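PDB 7DRQ: Uly1 from Catenovulum maritimum, which is a calcium-binding polysaccharide lyase of family 24 that cleaves ulvan, a polysaccharide of green algae. Local coordinates for residues Thr205-His217 / Val229-Phe243. Residues are numbered along the deposited sequence; the frame is centred on the assembly and turned at random.
Sequences TFFTSHDGDLFLH and VFNKYLAEQGKWSHF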
loop_
_atom_site.group_PDB
_atom_site.type_symbol
_atom_site.label_atom_id
_atom_site.label_comp_id
_atom_site.label_asym_id
_atom_site.label_seq_id
_atom_site.Cartn_x
_atom_site.Cartn_y
_atom_site.Cartn_z
ATOM N N THR A 205 -4.121 -1.889 3.454
ATOM C CA THR A 205 -2.854 -1.563 4.100
ATOM C C THR A 205 -3.044 -1.644 5.606
ATOM O O THR A 205 -3.800 -0.848 6.171
ATOM C CB THR A 205 -2.362 -0.168 3.699
ATOM O OG1 THR A 205 -2.200 -0.114 2.279
ATOM C CG2 THR A 205 -1.003 0.126 4.356
ATOM N N PHE A 206 -2.364 -2.593 6.242
ATOM C CA PHE A 206 -2.397 -2.752 7.686
ATOM C C PHE A 206 -1.320 -1.900 8.350
ATOM O O PHE A 206 -0.281 -1.592 7.760
ATOM C CB PHE A 206 -2.160 -4.212 8.088
ATOM C CG PHE A 206 -3.181 -5.193 7.562
ATOM C CD1 PHE A 206 -4.361 -5.437 8.263
ATOM C CD2 PHE A 206 -2.906 -5.950 6.427
ATOM C CE1 PHE A 206 -5.271 -6.381 7.807
ATOM C CE2 PHE A 206 -3.805 -6.893 5.968
ATOM C CZ PHE A 206 -4.998 -7.110 6.660
ATOM N N PHE A 207 -1.554 -1.560 9.614
ATOM C CA PHE A 207 -0.513 -0.973 10.444
ATOM C C PHE A 207 -0.741 -1.410 11.885
ATOM O O PHE A 207 -1.846 -1.806 12.263
ATOM C CB PHE A 207 -0.469 0.562 10.336
ATOM C CG PHE A 207 -1.797 1.250 10.531
ATOM C CD1 PHE A 207 -2.681 1.406 9.468
ATOM C CD2 PHE A 207 -2.152 1.773 11.775
ATOM C CE1 PHE A 207 -3.892 2.056 9.636
ATOM C CE2 PHE A 207 -3.364 2.434 11.953
ATOM C CZ PHE A 207 -4.239 2.566 10.893
ATOM N N THR A 208 0.322 -1.335 12.685
ATOM C CA THR A 208 0.297 -1.792 14.069
ATOM C C THR A 208 0.810 -0.698 14.993
ATOM O O THR A 208 1.657 0.113 14.617
ATOM C CB THR A 208 1.146 -3.059 14.280
ATOM O OG1 THR A 208 2.480 -2.839 13.800
ATOM C CG2 THR A 208 0.558 -4.224 13.507
ATOM N N SER A 209 0.313 -0.707 16.221
ATOM C CA SER A 209 0.743 0.260 17.218
ATOM C C SER A 209 1.855 -0.312 18.097
ATOM O O SER A 209 2.204 -1.492 18.024
ATOM C CB SER A 209 -0.441 0.680 18.083
ATOM O OG SER A 209 -0.761 -0.366 18.988
ATOM N N HIS A 210 2.397 0.557 18.958
ATOM C CA HIS A 210 3.457 0.167 19.887
ATOM C C HIS A 210 3.037 -1.019 20.742
ATOM O O HIS A 210 3.777 -2.000 20.886
ATOM C CB HIS A 210 3.809 1.352 20.789
ATOM C CG HIS A 210 4.664 2.387 20.130
ATOM N ND1 HIS A 210 4.699 3.700 20.555
ATOM C CD2 HIS A 210 5.526 2.304 19.088
ATOM C CE1 HIS A 210 5.545 4.380 19.799
ATOM N NE2 HIS A 210 6.063 3.556 18.905
ATOM N N ASP A 211 1.843 -0.938 21.315
ATOM C CA ASP A 211 1.298 -1.933 22.226
ATOM C C ASP A 211 0.741 -3.160 21.516
ATOM O O ASP A 211 0.151 -4.023 22.180
ATOM C CB ASP A 211 0.203 -1.294 23.078
ATOM C CG ASP A 211 0.759 -0.322 24.092
ATOM O OD1 ASP A 211 2.003 -0.234 24.206
ATOM O OD2 ASP A 211 -0.041 0.350 24.769
ATOM N N GLY A 212 0.897 -3.258 20.200
ATOM C CA GLY A 212 0.489 -4.453 19.490
ATOM C C GLY A 212 -0.939 -4.474 18.992
ATOM O O GLY A 212 -1.436 -5.548 18.641
ATOM N N ASP A 213 -1.618 -3.332 18.954
ATOM C CA ASP A 213 -2.909 -3.279 18.285
ATOM C C ASP A 213 -2.710 -3.296 16.779
ATOM O O ASP A 213 -1.716 -2.786 16.258
ATOM C CB ASP A 213 -3.689 -2.030 18.693
ATOM C CG ASP A 213 -4.525 -2.259 19.944
ATOM O OD1 ASP A 213 -5.164 -3.332 20.052
ATOM O OD2 ASP A 213 -4.516 -1.378 20.819
ATOM N N LEU A 214 -3.652 -3.915 16.081
ATOM C CA LEU A 214 -3.579 -4.092 14.638
ATOM C C LEU A 214 -4.742 -3.355 13.993
ATOM O O LEU A 214 -5.889 -3.476 14.447
ATOM C CB LEU A 214 -3.627 -5.573 14.261
ATOM C CG LEU A 214 -3.749 -5.895 12.773
ATOM C CD1 LEU A 214 -2.547 -5.365 11.994
ATOM C CD2 LEU A 214 -3.880 -7.410 12.577
ATOM N N PHE A 215 -4.445 -2.591 12.949
ATOM C CA PHE A 215 -5.443 -1.782 12.259
ATOM C C PHE A 215 -5.359 -2.029 10.761
ATOM O O PHE A 215 -4.345 -2.503 10.242
ATOM C CB PHE A 215 -5.253 -0.282 12.507
ATOM C CG PHE A 215 -5.249 0.111 13.952
ATOM C CD1 PHE A 215 -4.087 0.053 14.701
ATOM C CD2 PHE A 215 -6.413 0.587 14.555
ATOM C CE1 PHE A 215 -4.083 0.434 16.041
ATOM C CE2 PHE A 215 -6.410 0.978 15.879
ATOM C CZ PHE A 215 -5.252 0.898 16.626
ATOM N N LEU A 216 -6.424 -1.652 10.056
ATOM C CA LEU A 216 -6.455 -1.750 8.606
ATOM C C LEU A 216 -7.100 -0.493 8.044
ATOM O O LEU A 216 -8.049 0.019 8.633
ATOM C CB LEU A 216 -7.241 -2.973 8.149
ATOM C CG LEU A 216 -7.636 -2.898 6.677
ATOM C CD1 LEU A 216 -6.442 -3.308 5.743
ATOM C CD2 LEU A 216 -8.872 -3.686 6.395
ATOM N N HIS A 217 -6.575 0.028 6.936
ATOM C CA HIS A 217 -7.320 1.043 6.200
ATOM C C HIS A 217 -7.387 0.699 4.720
ATOM O O HIS A 217 -6.519 0.018 4.175
ATOM C CB HIS A 217 -6.771 2.476 6.417
ATOM C CG HIS A 217 -5.490 2.790 5.698
ATOM N ND1 HIS A 217 -4.321 2.092 5.911
ATOM C CD2 HIS A 217 -5.181 3.786 4.835
ATOM C CE1 HIS A 217 -3.354 2.620 5.176
ATOM N NE2 HIS A 217 -3.851 3.651 4.516
ATOM N N VAL A 229 -11.369 4.513 4.866
ATOM C CA VAL A 229 -12.034 3.886 6.003
ATOM C C VAL A 229 -11.001 3.041 6.730
ATOM O O VAL A 229 -10.068 2.520 6.112
ATOM C CB VAL A 229 -13.248 3.026 5.587
ATOM C CG1 VAL A 229 -14.355 3.904 4.960
ATOM C CG2 VAL A 229 -12.835 1.912 4.632
ATOM N N PHE A 230 -11.151 2.930 8.047
ATOM C CA PHE A 230 -10.196 2.152 8.828
ATOM C C PHE A 230 -10.908 1.472 9.988
ATOM O O PHE A 230 -11.942 1.941 10.470
ATOM C CB PHE A 230 -9.022 3.012 9.338
ATOM C CG PHE A 230 -9.420 4.100 10.315
ATOM C CD1 PHE A 230 -10.050 5.262 9.875
ATOM C CD2 PHE A 230 -9.127 3.972 11.663
ATOM C CE1 PHE A 230 -10.397 6.264 10.771
ATOM C CE2 PHE A 230 -9.465 4.965 12.573
ATOM C CZ PHE A 230 -10.110 6.115 12.126
ATOM N N ASN A 231 -10.342 0.349 10.436
ATOM C CA ASN A 231 -10.926 -0.397 11.537
ATOM C C ASN A 231 -9.799 -0.958 12.394
ATOM O O ASN A 231 -8.614 -0.744 12.121
ATOM C CB ASN A 231 -11.868 -1.501 11.032
ATOM C CG ASN A 231 -11.169 -2.497 10.116
ATOM O OD1 ASN A 231 -9.953 -2.460 9.945
ATOM N ND2 ASN A 231 -11.949 -3.395 9.519
ATOM N N LYS A 232 -10.182 -1.675 13.443
ATOM C CA LYS A 232 -9.245 -2.216 14.413
ATOM C C LYS A 232 -9.567 -3.682 14.642
ATOM O O LYS A 232 -10.737 -4.081 14.650
ATOM C CB LYS A 232 -9.294 -1.435 15.739
ATOM C CG LYS A 232 -8.475 -2.073 16.864
ATOM C CD LYS A 232 -8.369 -1.184 18.099
ATOM C CE LYS A 232 -9.668 -1.121 18.866
ATOM N NZ LYS A 232 -9.533 -0.263 20.087
ATOM N N TYR A 233 -8.522 -4.482 14.808
ATOM C CA TYR A 233 -8.694 -5.888 15.124
ATOM C C TYR A 233 -8.988 -6.045 16.611
ATOM O O TYR A 233 -8.265 -5.514 17.460
ATOM C CB TYR A 233 -7.443 -6.673 14.735
ATOM C CG TYR A 233 -7.575 -8.131 15.057
ATOM C CD1 TYR A 233 -8.643 -8.874 14.553
ATOM C CD2 TYR A 233 -6.674 -8.756 15.910
ATOM C CE1 TYR A 233 -8.786 -10.199 14.860
ATOM C CE2 TYR A 233 -6.811 -10.088 16.231
ATOM C CZ TYR A 233 -7.873 -10.806 15.704
ATOM O OH TYR A 233 -8.015 -12.133 16.023
ATOM N N LEU A 234 -10.063 -6.756 16.926
ATOM C CA LEU A 234 -10.458 -6.988 18.316
ATOM C C LEU A 234 -10.017 -8.404 18.671
ATOM O O LEU A 234 -10.762 -9.367 18.483
ATOM C CB LEU A 234 -11.957 -6.788 18.482
ATOM C CG LEU A 234 -12.494 -5.460 17.932
ATOM C CD1 LEU A 234 -14.018 -5.399 18.059
ATOM C CD2 LEU A 234 -11.834 -4.274 18.640
ATOM N N ALA A 235 -8.787 -8.529 19.182
ATOM C CA ALA A 235 -8.226 -9.855 19.446
ATOM C C ALA A 235 -9.075 -10.637 20.440
ATOM O O ALA A 235 -9.202 -11.864 20.331
ATOM C CB ALA A 235 -6.791 -9.730 19.962
ATOM N N GLU A 236 -9.664 -9.947 21.416
ATOM C CA GLU A 236 -10.467 -10.645 22.407
ATOM C C GLU A 236 -11.757 -11.208 21.819
ATOM O O GLU A 236 -12.366 -12.093 22.430
ATOM C CB GLU A 236 -10.772 -9.705 23.574
ATOM C CG GLU A 236 -11.993 -8.835 23.373
ATOM C CD GLU A 236 -11.722 -7.593 22.532
ATOM O OE1 GLU A 236 -10.598 -7.441 21.984
ATOM O OE2 GLU A 236 -12.655 -6.762 22.431
ATOM N N GLN A 237 -12.178 -10.738 20.643
ATOM C CA GLN A 237 -13.399 -11.216 20.011
ATOM C C GLN A 237 -13.157 -11.970 18.709
ATOM O O GLN A 237 -14.117 -12.466 18.116
ATOM C CB GLN A 237 -14.341 -10.035 19.754
ATOM C CG GLN A 237 -14.595 -9.212 20.998
ATOM C CD GLN A 237 -15.548 -8.066 20.750
ATOM O OE1 GLN A 237 -16.606 -8.253 20.153
ATOM N NE2 GLN A 237 -15.182 -6.873 21.207
ATOM N N GLY A 238 -11.912 -12.055 18.238
ATOM C CA GLY A 238 -11.625 -12.771 17.004
ATOM C C GLY A 238 -12.245 -12.145 15.774
ATOM O O GLY A 238 -12.617 -12.861 14.835
ATOM N N LYS A 239 -12.372 -10.827 15.754
ATOM C CA LYS A 239 -12.991 -10.140 14.627
ATOM C C LYS A 239 -12.547 -8.686 14.654
ATOM O O LYS A 239 -11.785 -8.263 15.529
ATOM C CB LYS A 239 -14.518 -10.265 14.673
ATOM C CG LYS A 239 -15.156 -9.599 15.873
ATOM C CD LYS A 239 -16.634 -9.941 15.944
ATOM C CE LYS A 239 -17.366 -9.028 16.916
ATOM N NZ LYS A 239 -18.795 -9.439 17.031
ATOM N N TRP A 240 -13.042 -7.918 13.690
ATOM C CA TRP A 240 -12.674 -6.524 13.521
ATOM C C TRP A 240 -13.854 -5.617 13.832
ATOM O O TRP A 240 -15.016 -6.012 13.731
ATOM C CB TRP A 240 -12.200 -6.259 12.094
ATOM C CG TRP A 240 -10.965 -7.022 11.745
ATOM C CD1 TRP A 240 -10.861 -8.375 11.535
ATOM C CD2 TRP A 240 -9.654 -6.485 11.564
ATOM N NE1 TRP A 240 -9.561 -8.704 11.233
ATOM C CE2 TRP A 240 -8.802 -7.564 11.245
ATOM C CE3 TRP A 240 -9.115 -5.197 11.644
ATOM C CZ2 TRP A 240 -7.433 -7.395 11.000
ATOM C CZ3 TRP A 240 -7.753 -5.024 11.391
ATOM C CH2 TRP A 240 -6.930 -6.120 11.084
ATOM N N SER A 241 -13.529 -4.391 14.222
ATOM C CA SER A 241 -14.541 -3.366 14.399
ATOM C C SER A 241 -15.117 -2.938 13.044
ATOM O O SER A 241 -14.580 -3.249 11.971
ATOM C CB SER A 241 -13.946 -2.167 15.133
ATOM O OG SER A 241 -12.923 -1.566 14.354
ATOM N N HIS A 242 -16.235 -2.217 13.111
ATOM C CA HIS A 242 -16.843 -1.630 11.922
ATOM C C HIS A 242 -15.925 -0.568 11.338
ATOM O O HIS A 242 -15.325 0.217 12.075
ATOM C CB HIS A 242 -18.193 -1.007 12.298
ATOM C CG HIS A 242 -19.045 -0.615 11.127
ATOM N ND1 HIS A 242 -18.681 0.365 10.230
ATOM C CD2 HIS A 242 -20.275 -1.039 10.746
ATOM C CE1 HIS A 242 -19.635 0.503 9.322
ATOM N NE2 HIS A 242 -20.622 -0.325 9.622
ATOM N N PHE A 243 -15.806 -0.553 10.008
ATOM C CA PHE A 243 -15.020 0.478 9.335
ATOM C C PHE A 243 -15.493 1.865 9.759
ATOM O O PHE A 243 -16.694 2.121 9.877
ATOM C CB PHE A 243 -15.146 0.344 7.815
ATOM C CG PHE A 243 -14.064 -0.485 7.170
ATOM C CD1 PHE A 243 -12.719 -0.248 7.438
ATOM C CD2 PHE A 243 -14.402 -1.489 6.279
ATOM C CE1 PHE A 243 -11.733 -1.005 6.821
ATOM C CE2 PHE A 243 -13.427 -2.260 5.665
ATOM C CZ PHE A 243 -12.086 -2.019 5.936
HETATM O O HOH W 1 -5.644 -5.011 17.796
HETATM O O HOH W 2 -6.676 0.847 20.643
#
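F215 and K232 face each other as a non-hydrogen-bonded pair where strands 214-217 and 229-234 run antiparallel, their axes 4.7 Å apart at closest approach and 159° between directions. They are the inner two strands of a four-stranded antiparallel meander in the order 201-208, 214-220, 225-234, 239-245, consistent with one blade of the beta-propeller expected for a BNR-repeat protein. Three backbone hydrogen bonds fix the register: Y233 N to L214 O (2.8 Å), and the reciprocal pair L216 N to N231 O and N231 N to L216 O.

The two faces of the sheet differ. On that of F215, H217, F230 and K232, the lysine chain lies alongside the F215 ring and points the same way, with K232 CD 3.7 Å from F215 CE2. CG of K232 stands anti to the backbone N (chi1 172°), which sends the chain out along the ring before it bends at chi3. H217 and F230 meet through their CB atoms, 3.7 Å apart; the H217 ring turns back to the first strand, where ND1 gives a hydrogen bond to T205 O (3.0 Å), which also accepts from H217 N.

On the other face, W240 reaches from the last strand across to the leucines: its CH2 lies 3.6 Å from L214 CG, and its CZ3 meets L216 CB. Y233 CB sits over one face of the indole. F206, from the first strand, joins this layer, its ring oblique to the indole's six-membered ring with planes at 44°; H123 and L125 of strand 122-126 also pack there. L216 CD2 ends at the edge of the F243 ring.

At the turn end, one water bridges the strands, donating to D213 OD1 and to Y233 O (2.7 Å) while accepting from L214 N.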